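Putative N-acetylmuramoyl-L-alanine amidase (Neisseria meningitidis MC58, PDB 3CZX) probably hydrolyses the amide link between N-acetylmuramoyl residues and L-amino acid residues of cell-wall glycopeptides, using a bound zinc ion. Local coordinates at residues R25-A38 with T48-P60. Numbering follows the deposited sequence.
Sequences READLAQDMRNIVA and TVKTDGTGKGNMP. With ZN (zinc ion), chain E.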
ATOM      1  N   ARG A  25       0.858 -10.844  -6.981  1.00 11.44           N
ATOM      2  CA  ARG A  25       1.217 -10.556  -8.365  1.00 12.54           C
ATOM      3  C   ARG A  25       2.264  -9.455  -8.438  1.00 11.65           C
ATOM      4  O   ARG A  25       2.107  -8.411  -7.800  1.00 11.73           O
ATOM      5  CB  ARG A  25       0.018 -10.074  -9.150  1.00 12.64           C
ATOM      6  CG  ARG A  25      -1.217 -11.024  -9.121  1.00 13.85           C
ATOM      7  CD  ARG A  25      -2.208 -10.619 -10.207  1.00 16.07           C
ATOM      8  NE  ARG A  25      -2.634  -9.229 -10.078  1.00 17.93           N
ATOM      9  CZ  ARG A  25      -3.330  -8.558 -10.994  1.00 19.14           C
ATOM     10  NH1 ARG A  25      -3.712  -9.118 -12.155  1.00 19.60           N
ATOM     11  NH2 ARG A  25      -3.619  -7.294 -10.771  1.00 19.55           N
ATOM     12  N   GLU A  26       3.264  -9.669  -9.280  1.00 11.39           N
ATOM     13  CA  GLU A  26       4.305  -8.648  -9.514  1.00 11.24           C
ATOM     14  C   GLU A  26       3.718  -7.277  -9.783  1.00 11.45           C
ATOM     15  O   GLU A  26       4.185  -6.270  -9.250  1.00 11.20           O
ATOM     16  CB  GLU A  26       5.235  -9.069 -10.656  1.00 11.67           C
ATOM     17  CG  GLU A  26       6.360  -8.046 -10.954  1.00 10.13           C
ATOM     18  CD  GLU A  26       7.382  -8.525 -11.937  1.00 14.58           C
ATOM     19  OE1 GLU A  26       7.236  -9.661 -12.439  1.00 14.67           O
ATOM     20  OE2 GLU A  26       8.360  -7.766 -12.186  1.00 13.96           O
ATOM     21  N   ALA A  27       2.694  -7.207 -10.611  1.00 10.85           N
ATOM     22  CA  ALA A  27       2.101  -5.925 -10.998  1.00 11.61           C
ATOM     23  C   ALA A  27       1.616  -5.163  -9.765  1.00 11.50           C
ATOM     24  O   ALA A  27       1.698  -3.920  -9.706  1.00 12.45           O
ATOM     25  CB  ALA A  27       0.961  -6.136 -11.951  1.00 12.98           C
ATOM     26  N   ASP A  28       1.095  -5.909  -8.795  1.00 10.03           N
ATOM     27  CA  ASP A  28       0.472  -5.313  -7.613  1.00 10.95           C
ATOM     28  C   ASP A  28       1.572  -4.876  -6.680  1.00 11.07           C
ATOM     29  O   ASP A  28       1.456  -3.819  -6.043  1.00 11.92           O
ATOM     30  CB  ASP A  28      -0.448  -6.341  -6.932  1.00 11.23           C
ATOM     31  CG  ASP A  28      -1.611  -6.775  -7.835  1.00 11.56           C
ATOM     32  OD1 ASP A  28      -1.970  -6.032  -8.780  1.00 13.87           O
ATOM     33  OD2 ASP A  28      -2.164  -7.868  -7.573  1.00 12.86           O
ATOM     34  N   LEU A  29       2.596  -5.724  -6.505  1.00 10.38           N
ATOM     35  CA  LEU A  29       3.737  -5.376  -5.633  1.00  9.76           C
ATOM     36  C   LEU A  29       4.482  -4.151  -6.190  1.00  9.49           C
ATOM     37  O   LEU A  29       4.935  -3.258  -5.416  1.00  9.41           O
ATOM     38  CB  LEU A  29       4.687  -6.575  -5.455  1.00 10.45           C
ATOM     39  CG  LEU A  29       4.077  -7.835  -4.822  1.00 12.99           C
ATOM     40  CD1 LEU A  29       4.986  -9.104  -4.965  1.00 15.81           C
ATOM     41  CD2 LEU A  29       3.741  -7.558  -3.376  1.00 19.45           C
ATOM     42  N   ALA A  30       4.612  -4.080  -7.516  1.00  8.57           N
ATOM     43  CA  ALA A  30       5.299  -2.969  -8.164  1.00  9.01           C
ATOM     44  C   ALA A  30       4.500  -1.656  -8.011  1.00  9.96           C
ATOM     45  O   ALA A  30       5.085  -0.589  -7.743  1.00 10.28           O
ATOM     46  CB  ALA A  30       5.577  -3.309  -9.640  1.00  9.96           C
ATOM     47  N   GLN A  31       3.180  -1.714  -8.187  1.00  9.30           N
ATOM     48  CA  GLN A  31       2.283  -0.602  -7.919  1.00 10.04           C
ATOM     49  C   GLN A  31       2.487  -0.102  -6.477  1.00 10.05           C
ATOM     50  O   GLN A  31       2.619   1.097  -6.268  1.00 10.36           O
ATOM     51  CB  GLN A  31       0.824  -1.035  -8.159  1.00 11.31           C
ATOM     52  CG  GLN A  31      -0.217  -0.088  -7.666  1.00 10.11           C
ATOM     53  CD  GLN A  31      -1.617  -0.585  -7.910  1.00 12.69           C
ATOM     54  OE1 GLN A  31      -1.851  -1.796  -7.874  1.00 13.24           O
ATOM     55  NE2 GLN A  31      -2.552   0.335  -8.186  1.00 14.06           N
ATOM     56  N   ASP A  32       2.526  -1.005  -5.507  1.00  9.89           N
ATOM     57  CA  ASP A  32       2.690  -0.592  -4.112  1.00 10.56           C
ATOM     58  C   ASP A  32       4.036   0.109  -3.957  1.00 10.68           C
ATOM     59  O   ASP A  32       4.129   1.165  -3.311  1.00 10.44           O
ATOM     60  CB  ASP A  32       2.678  -1.764  -3.141  1.00 11.53           C
ATOM     61  CG  ASP A  32       1.269  -2.248  -2.803  1.00 14.92           C
ATOM     62  OD1 ASP A  32       0.301  -1.549  -3.189  1.00 16.30           O
ATOM     63  OD2 ASP A  32       1.185  -3.335  -2.176  1.00 17.43           O
HETATM   64  N   MSE A  33       5.113  -0.498  -4.489  1.00 10.14           N
HETATM   65  CA  MSE A  33       6.427   0.128  -4.330  1.00 10.43           C
HETATM   66  C   MSE A  33       6.465   1.524  -4.915  1.00 10.00           C
HETATM   67  O   MSE A  33       6.958   2.455  -4.246  1.00 10.09           O
HETATM   68  CB  MSE A  33       7.533  -0.736  -4.934  1.00  9.19           C
HETATM   69  CG  MSE A  33       7.753  -1.989  -4.174  1.00  9.01           C
HETATM   70 SE   MSE A  33       9.269  -3.093  -4.777  1.00 19.23          SE
HETATM   71  CE  MSE A  33       8.255  -4.389  -5.839  1.00 14.94           C
ATOM     72  N   ARG A  34       5.988   1.681  -6.141  1.00  9.94           N
ATOM     73  CA  ARG A  34       5.998   2.997  -6.807  1.00 10.38           C
ATOM     74  C   ARG A  34       5.153   4.002  -5.988  1.00  9.82           C
ATOM     75  O   ARG A  34       5.605   5.116  -5.670  1.00  9.83           O
ATOM     76  CB  ARG A  34       5.539   2.898  -8.265  1.00  9.45           C
ATOM     77  CG  ARG A  34       5.340   4.253  -8.940  1.00  9.78           C
ATOM     78  CD  ARG A  34       3.871   4.553  -9.213  1.00 13.14           C
ATOM     79  NE  ARG A  34       3.418   3.867 -10.408  1.00 12.54           N
ATOM     80  CZ  ARG A  34       2.302   3.146 -10.519  1.00 14.81           C
ATOM     81  NH1 ARG A  34       2.017   2.591 -11.677  1.00 14.41           N
ATOM     82  NH2 ARG A  34       1.521   2.927  -9.481  1.00 15.96           N
ATOM     83  N   ASN A  35       3.931   3.604  -5.618  1.00 10.79           N
ATOM     84  CA  ASN A  35       3.030   4.530  -4.919  1.00 11.50           C
ATOM     85  C   ASN A  35       3.578   4.982  -3.583  1.00 12.72           C
ATOM     86  O   ASN A  35       3.462   6.170  -3.213  1.00 13.06           O
ATOM     87  CB  ASN A  35       1.631   3.896  -4.752  1.00 11.26           C
ATOM     88  CG  ASN A  35       0.831   3.900  -6.029  1.00 12.52           C
ATOM     89  OD1 ASN A  35       1.228   4.473  -7.019  1.00 13.84           O
ATOM     90  ND2 ASN A  35      -0.333   3.218  -6.028  1.00 14.42           N
ATOM     91  N   ILE A  36       4.110   4.033  -2.822  1.00 12.28           N
ATOM     92  CA  ILE A  36       4.564   4.323  -1.450  1.00 13.00           C
ATOM     93  C   ILE A  36       5.816   5.174  -1.521  1.00 12.52           C
ATOM     94  O   ILE A  36       5.965   6.184  -0.814  1.00 13.65           O
ATOM     95  CB  ILE A  36       4.780   3.076  -0.628  1.00 14.17           C
ATOM     96  CG1 ILE A  36       3.440   2.325  -0.482  1.00 12.74           C
ATOM     97  CG2 ILE A  36       5.346   3.408   0.721  1.00 13.69           C
ATOM     98  CD1 ILE A  36       3.626   0.952   0.113  1.00 14.97           C
ATOM     99  N   VAL A  37       6.780   4.780  -2.350  1.00 10.02           N
ATOM    100  CA  VAL A  37       7.983   5.581  -2.439  1.00 10.14           C
ATOM    101  C   VAL A  37       7.665   6.978  -2.934  1.00 10.72           C
ATOM    102  O   VAL A  37       8.231   7.936  -2.427  1.00 11.57           O
ATOM    103  CB  VAL A  37       9.050   4.883  -3.320  1.00  9.33           C
ATOM    104  CG1 VAL A  37      10.290   5.792  -3.533  1.00  9.47           C
ATOM    105  CG2 VAL A  37       9.497   3.589  -2.715  1.00  8.29           C
ATOM    106  N   ALA A  38       6.787   7.092  -3.912  1.00 10.89           N
ATOM    107  CA  ALA A  38       6.398   8.406  -4.479  1.00 11.10           C
ATOM    108  C   ALA A  38       5.760   9.265  -3.398  1.00 13.30           C
ATOM    109  O   ALA A  38       6.101  10.457  -3.231  1.00 12.63           O
ATOM    110  CB  ALA A  38       5.450   8.219  -5.644  1.00 12.73           C
ATOM    111  N   THR A  48       9.898  16.708  -6.308  1.00 13.91           N
ATOM    112  CA  THR A  48       9.202  16.523  -7.575  1.00 13.64           C
ATOM    113  C   THR A  48       9.391  15.092  -8.013  1.00 13.50           C
ATOM    114  O   THR A  48      10.517  14.655  -8.297  1.00 13.89           O
ATOM    115  CB  THR A  48       9.802  17.385  -8.680  1.00 15.11           C
ATOM    116  OG1 THR A  48       9.663  18.756  -8.331  1.00 17.00           O
ATOM    117  CG2 THR A  48       9.100  17.159  -9.977  1.00 14.65           C
ATOM    118  N   VAL A  49       8.269  14.403  -8.113  1.00 13.99           N
ATOM    119  CA  VAL A  49       8.218  13.039  -8.640  1.00 13.85           C
ATOM    120  C   VAL A  49       7.265  12.966  -9.811  1.00 14.82           C
ATOM    121  O   VAL A  49       6.116  13.420  -9.723  1.00 15.07           O
ATOM    122  CB  VAL A  49       7.786  12.035  -7.573  1.00 14.07           C
ATOM    123  CG1 VAL A  49       7.910  10.608  -8.100  1.00 13.27           C
ATOM    124  CG2 VAL A  49       8.622  12.224  -6.302  1.00 14.60           C
ATOM    125  N   LYS A  50       7.726  12.384 -10.901  1.00 14.50           N
ATOM    126  CA  LYS A  50       6.861  12.073 -12.033  1.00 16.82           C
ATOM    127  C   LYS A  50       6.673  10.574 -12.104  1.00 16.81           C
ATOM    128  O   LYS A  50       7.621   9.831 -12.020  1.00 15.15           O
ATOM    129  CB  LYS A  50       7.450  12.625 -13.329  1.00 18.01           C
ATOM    130  CG  LYS A  50       7.673  14.130 -13.282  1.00 20.46           C
ATOM    131  CD  LYS A  50       7.886  14.768 -14.635  1.00 21.91           C
ATOM    132  CE  LYS A  50       8.595  16.139 -14.481  1.00 25.30           C
ATOM    133  NZ  LYS A  50       8.558  16.890 -15.773  1.00 28.75           N
ATOM    134  N   THR A  51       5.432  10.142 -12.294  1.00 16.95           N
ATOM    135  CA  THR A  51       5.121   8.728 -12.348  1.00 17.12           C
ATOM    136  C   THR A  51       4.245   8.392 -13.554  1.00 17.78           C
ATOM    137  O   THR A  51       3.781   9.273 -14.295  1.00 18.96           O
ATOM    138  CB  THR A  51       4.384   8.298 -11.068  1.00 16.81           C
ATOM    139  OG1 THR A  51       3.051   8.858 -11.085  1.00 18.23           O
ATOM    140  CG2 THR A  51       5.089   8.770  -9.806  1.00 17.06           C
ATOM    141  N   ASP A  52       4.021   7.093 -13.697  1.00 17.45           N
ATOM    142  CA  ASP A  52       2.985   6.526 -14.565  1.00 18.13           C
ATOM    143  C   ASP A  52       1.641   6.368 -13.827  1.00 18.62           C
ATOM    144  O   ASP A  52       0.829   5.507 -14.190  1.00 20.29           O
ATOM    145  CB  ASP A  52       3.443   5.183 -15.097  1.00 17.22           C
ATOM    146  CG  ASP A  52       3.840   4.174 -13.968  1.00 16.96           C
ATOM    147  OD1 ASP A  52       4.112   4.615 -12.847  1.00 15.87           O
ATOM    148  OD2 ASP A  52       3.929   2.958 -14.253  1.00 17.18           O
ATOM    149  N   GLY A  53       1.421   7.165 -12.795  1.00 18.80           N
ATOM    150  CA  GLY A  53       0.163   7.180 -12.022  1.00 19.12           C
ATOM    151  C   GLY A  53       0.153   6.357 -10.758  1.00 19.47           C
ATOM    152  O   GLY A  53       1.196   5.936 -10.264  1.00 17.95           O
ATOM    153  N   THR A  54      -1.037   6.136 -10.208  1.00 19.52           N
ATOM    154  CA  THR A  54      -1.215   5.357  -8.978  1.00 18.90           C
ATOM    155  C   THR A  54      -1.841   3.973  -9.221  1.00 18.68           C
ATOM    156  O   THR A  54      -1.946   3.176  -8.287  1.00 18.71           O
ATOM    157  CB  THR A  54      -2.040   6.143  -7.935  1.00 20.40           C
ATOM    158  OG1 THR A  54      -3.386   6.337  -8.384  1.00 19.40           O
ATOM    159  CG2 THR A  54      -1.417   7.487  -7.708  1.00 18.56           C
ATOM    160  N   GLY A  55      -2.211   3.710 -10.475  1.00 18.08           N
ATOM    161  CA  GLY A  55      -2.792   2.406 -10.868  1.00 18.15           C
ATOM    162  C   GLY A  55      -1.711   1.419 -11.219  1.00 17.99           C
ATOM    163  O   GLY A  55      -0.621   1.471 -10.664  1.00 16.30           O
ATOM    164  N   LYS A  56      -2.007   0.475 -12.111  1.00 18.61           N
ATOM    165  CA  LYS A  56      -0.988  -0.494 -12.533  1.00 19.18           C
ATOM    166  C   LYS A  56       0.030   0.187 -13.474  1.00 19.61           C
ATOM    167  O   LYS A  56      -0.143   1.331 -13.869  1.00 20.47           O
ATOM    168  CB  LYS A  56      -1.620  -1.710 -13.217  1.00 18.09           C
ATOM    169  CG  LYS A  56      -2.781  -2.343 -12.461  1.00 18.97           C
ATOM    170  CD  LYS A  56      -2.446  -2.831 -11.070  1.00 16.78           C
ATOM    171  CE  LYS A  56      -3.665  -3.458 -10.406  1.00 17.15           C
ATOM    172  NZ  LYS A  56      -3.441  -3.781  -9.004  1.00 15.64           N
ATOM    173  N   GLY A  57       1.103  -0.504 -13.808  1.00 21.23           N
ATOM    174  CA  GLY A  57       2.170   0.117 -14.579  1.00 23.40           C
ATOM    175  C   GLY A  57       2.206  -0.296 -16.041  1.00 26.27           C
ATOM    176  O   GLY A  57       1.156  -0.351 -16.701  1.00 26.45           O
ATOM    177  N   ASN A  58       3.429  -0.562 -16.530  1.00 28.70           N
ATOM    178  CA  ASN A  58       3.720  -0.879 -17.935  1.00 29.78           C
ATOM    179  C   ASN A  58       3.419   0.255 -18.930  1.00 31.60           C
ATOM    180  O   ASN A  58       2.790   0.027 -19.981  1.00 31.48           O
ATOM    181  CB  ASN A  58       2.994  -2.148 -18.376  1.00 30.37           C
ATOM    182  CG  ASN A  58       3.549  -2.705 -19.672  1.00 31.02           C
ATOM    183  OD1 ASN A  58       4.776  -2.829 -19.841  1.00 33.00           O
ATOM    184  ND2 ASN A  58       2.650  -3.023 -20.610  1.00 34.64           N
HETATM  185  N   MSE A  59       3.868   1.464 -18.594  1.00 32.93           N
HETATM  186  CA  MSE A  59       3.742   2.626 -19.470  1.00 33.89           C
HETATM  187  C   MSE A  59       4.499   2.305 -20.744  1.00 33.89           C
HETATM  188  O   MSE A  59       5.596   1.742 -20.678  1.00 33.20           O
HETATM  189  CB  MSE A  59       4.333   3.875 -18.797  1.00 34.06           C
HETATM  190  CG  MSE A  59       4.568   5.081 -19.717  1.00 34.27           C
HETATM  191 SE   MSE A  59       5.365   6.632 -18.784  1.00 39.46          SE
HETATM  192  CE  MSE A  59       3.709   7.395 -18.051  1.00 37.15           C
ATOM    193  N   PRO A  60       3.932   2.673 -21.910  1.00 34.77           N
ATOM    194  CA  PRO A  60       4.618   2.392 -23.172  1.00 34.69           C
ATOM    195  C   PRO A  60       6.056   2.869 -23.150  1.00 34.46           C
ATOM    196  O   PRO A  60       6.324   3.969 -22.674  1.00 34.35           O
ATOM    197  CB  PRO A  60       3.804   3.194 -24.193  1.00 34.79           C
ATOM    198  CG  PRO A  60       2.459   3.273 -23.615  1.00 35.42           C
ATOM    199  CD  PRO A  60       2.651   3.371 -22.135  1.00 34.36           C
TER
HETATM  200 ZN    ZN E 301       9.120  -7.696 -14.190  1.00 27.36          ZN
HETATM  201  O   HOH W   1       1.942  -2.596 -12.167  1.00 16.10           O
HETATM  202  O   HOH W   2       9.993  -8.261 -16.236  1.00 25.14           O
HETATM  203  O   HOH W   3      11.074  -8.508 -13.559  1.00 20.57           O
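Arg34 reaches from the helix into the loop 52-57 and meets it on several sides of its guanidinium. Arg34 NE donates to Asp52 OD1 at 2.6 Å, a salt bridge on the syn side but tilted well out of the carboxylate plane, which stands 70° from the guanidinium. Arg34 NH1 and Arg34 NH2 converge end-on upon Gly55 O, at 3.0 and 2.8 Å respectively, and this acceptor lies almost in the guanidinium plane. Arg34 NH2 is also held by its helix neighbour, donating to Asn35 OD1. Gly53 O sits over one face, 3.0 Å from Arg34 CZ, without a hydrogen bond. Bends at chi2 (-110°) and chi3 fold the chain into this position.

One helical turn before Arg34, Gln31 meets the loop with both ends of its amide: Gln31 NE2 gives a nearly straight bond (177°) to a lone pair of Thr54 O, which also accepts from Asn35 ND2. Gln31 OE1 takes Lys56 NZ at 2.8 Å, and the same ammonium makes a salt bridge with Asp28 OD1.

Strand 6-10, helix 26-45 and strand 49-51 follow in chain order, and the two strands are parallel neighbours, a beta-alpha-beta crossover with 49-51 outermost in this chain's sheet. The helix runs roughly antiparallel to 49-51, with Ala38 CB against Val49 CG1 at 4.2 Å.

Farther out, Arg25 clasps Asp28 side-on through NE and NH2. Asp52 OD2 also accepts from Ala10 N of strand 6-10, while Lys56 NZ donates to Thr160 O of the second subunit. At the helix start Glu26 OE2 binds zinc together with His12 and His78.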